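Local coordinates for protein NegoA.19184.a (Neisseria gonorrhoeae, PDB 5UEB) that is of unknown function and belongs to the DUF4265 family, with two antiparallel beta sheets and two helices in its fold, at residues Ile80-Leu85 with Asn135-Arg140. Numbering follows the deposited sequence.
Sequences INIVVL and NILSYR
Asn81 O accepts the N-H of Arg140, with N at 2.9 Å, and the CA-H of Tyr139 lies against it as a weaker contact, with CA at 3.1 Å. The return bond runs from Asn81 N to Arg140 O. Val83 and Ser138 form the next hydrogen-bonded pair. There the bond from Val83 N to Ser138 O, 2.9 Å long, is almost straight, at 173° on the hydrogen. A last bond, Leu85 N to Ile136 O at 3.0 Å, has its donor tilted 31° from the carbonyl plane. It extends the pairing to the turn where Asn135 closes helix 122-133 in a Schellman motif.

The two faces differ. Ile82, Val84, Leu137 and Tyr139 share one face. Val84 CG1 packs on Leu137 CB at 3.6 Å. Leu137 CG sits between its backbone N and carbonyl carbon (chi1 73°), which brings CD2 up to Ile82 CG2 at 4.0 Å. Leu137 and Tyr139 also touch helix 122-133, and Tyr139 OH is hydrogen-bonded to Asn129 OD1. On the other face, the aliphatic part of Arg140 runs past the Asn81 amide, its CB 4.1 Å from OD1.

In-register backbone bonds thus fix strand 137-143, outermost in its sheet within this chain, to strand 78-84. Carbon contacts fill one face, and the Tyr139-Asn129 bond adds a polar tie to the helix.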
loop_
_atom_site.group_PDB
_atom_site.type_symbol
_atom_site.label_atom_id
_atom_site.label_comp_id
_atom_site.label_asym_id
_atom_site.label_seq_id
_atom_site.Cartn_x
_atom_site.Cartn_y
_atom_site.Cartn_z
ATOM N N ILE B 80 7.914 14.702 -3.993
ATOM C CA ILE B 80 7.910 14.918 -5.440
ATOM C C ILE B 80 9.309 14.604 -5.949
ATOM O O ILE B 80 10.292 15.138 -5.423
ATOM C CB ILE B 80 7.536 16.374 -5.788
ATOM C CG1 ILE B 80 6.181 16.769 -5.174
ATOM C CG2 ILE B 80 7.552 16.572 -7.309
ATOM C CD1 ILE B 80 5.003 15.948 -5.661
ATOM N N ASN B 81 9.404 13.740 -6.965
ATOM C CA ASN B 81 10.671 13.433 -7.629
ATOM C C ASN B 81 10.782 14.323 -8.859
ATOM O O ASN B 81 9.815 14.456 -9.614
ATOM C CB ASN B 81 10.732 11.986 -8.118
ATOM C CG ASN B 81 10.414 10.942 -7.047
ATOM O OD1 ASN B 81 9.824 9.910 -7.358
ATOM N ND2 ASN B 81 10.843 11.175 -5.802
ATOM N N ILE B 82 11.952 14.926 -9.071
ATOM C CA ILE B 82 12.162 15.833 -10.202
ATOM C C ILE B 82 13.486 15.478 -10.854
ATOM O O ILE B 82 14.514 15.400 -10.174
ATOM C CB ILE B 82 12.199 17.315 -9.776
ATOM C CG1 ILE B 82 10.980 17.682 -8.923
ATOM C CG2 ILE B 82 12.333 18.217 -11.022
ATOM C CD1 ILE B 82 11.017 19.111 -8.380
ATOM N N VAL B 83 13.476 15.307 -12.172
ATOM C CA VAL B 83 14.706 15.070 -12.920
ATOM C C VAL B 83 14.803 16.114 -14.023
ATOM O O VAL B 83 13.789 16.483 -14.628
ATOM C CB VAL B 83 14.772 13.631 -13.466
ATOM C CG1 VAL B 83 13.678 13.382 -14.447
ATOM C CG2 VAL B 83 16.125 13.367 -14.112
ATOM N N VAL B 84 16.017 16.618 -14.265
ATOM C CA VAL B 84 16.233 17.671 -15.249
ATOM C C VAL B 84 17.279 17.239 -16.269
ATOM O O VAL B 84 18.081 16.325 -16.047
ATOM C CB VAL B 84 16.600 19.043 -14.632
ATOM C CG1 VAL B 84 15.448 19.579 -13.815
ATOM C CG2 VAL B 84 17.857 18.928 -13.778
ATOM N N LEU B 85 17.254 17.929 -17.408
ATOM C CA LEU B 85 18.207 17.651 -18.474
ATOM C C LEU B 85 19.614 18.090 -18.085
ATOM O O LEU B 85 20.587 17.364 -18.328
ATOM C CB LEU B 85 17.755 18.366 -19.746
ATOM C CG LEU B 85 17.782 17.594 -21.061
ATOM C CD1 LEU B 85 17.020 16.291 -20.925
ATOM C CD2 LEU B 85 17.187 18.451 -22.166
ATOM N N ASN B 135 10.364 20.049 -22.244
ATOM C CA ASN B 135 11.260 18.896 -22.230
ATOM C C ASN B 135 12.521 19.147 -21.418
ATOM O O ASN B 135 13.535 18.469 -21.614
ATOM C CB ASN B 135 11.596 18.399 -23.642
ATOM C CG ASN B 135 10.367 17.947 -24.406
ATOM O OD1 ASN B 135 9.469 17.319 -23.844
ATOM N ND2 ASN B 135 10.317 18.272 -25.693
ATOM N N ILE B 136 12.478 20.105 -20.494
ATOM C CA ILE B 136 13.630 20.358 -19.636
ATOM C C ILE B 136 13.581 19.582 -18.321
ATOM O O ILE B 136 14.624 19.414 -17.675
ATOM C CB ILE B 136 13.895 21.863 -19.437
ATOM C CG1 ILE B 136 13.128 22.401 -18.236
ATOM C CG2 ILE B 136 13.544 22.650 -20.696
ATOM C CD1 ILE B 136 14.020 22.729 -17.070
ATOM N N LEU B 137 12.409 19.098 -17.908
ATOM C CA LEU B 137 12.328 18.273 -16.714
ATOM C C LEU B 137 11.134 17.339 -16.803
ATOM O O LEU B 137 10.231 17.514 -17.627
ATOM C CB LEU B 137 12.267 19.089 -15.407
ATOM C CG LEU B 137 11.031 19.883 -14.957
ATOM C CD1 LEU B 137 9.824 19.060 -14.492
ATOM C CD2 LEU B 137 11.434 20.867 -13.859
ATOM N N SER B 138 11.161 16.334 -15.931
ATOM C CA SER B 138 10.037 15.451 -15.666
ATOM C C SER B 138 9.866 15.344 -14.159
ATOM O O SER B 138 10.835 15.485 -13.403
ATOM C CB SER B 138 10.280 14.045 -16.230
ATOM O OG SER B 138 10.421 14.081 -17.635
ATOM N N TYR B 139 8.639 15.084 -13.725
ATOM C CA TYR B 139 8.397 14.972 -12.300
ATOM C C TYR B 139 7.375 13.884 -12.028
ATOM O O TYR B 139 6.590 13.493 -12.897
ATOM C CB TYR B 139 7.982 16.318 -11.673
ATOM C CG TYR B 139 6.566 16.778 -11.973
ATOM C CD1 TYR B 139 6.257 17.429 -13.165
ATOM C CD2 TYR B 139 5.539 16.566 -11.059
ATOM C CE1 TYR B 139 4.961 17.852 -13.434
ATOM C CE2 TYR B 139 4.240 16.986 -11.319
ATOM C CZ TYR B 139 3.958 17.635 -12.496
ATOM O OH TYR B 139 2.664 18.045 -12.752
ATOM N N ARG B 140 7.408 13.394 -10.792
ATOM C CA ARG B 140 6.522 12.337 -10.346
ATOM C C ARG B 140 6.015 12.664 -8.947
ATOM O O ARG B 140 6.781 13.109 -8.082
ATOM C CB ARG B 140 7.288 11.005 -10.324
ATOM C CG ARG B 140 6.526 9.848 -9.749
ATOM C CD ARG B 140 7.190 8.545 -10.163
ATOM N NE ARG B 140 7.132 8.347 -11.606
ATOM C CZ ARG B 140 6.158 7.691 -12.229
ATOM N NH1 ARG B 140 5.157 7.164 -11.533
ATOM N NH2 ARG B 140 6.185 7.562 -13.547
#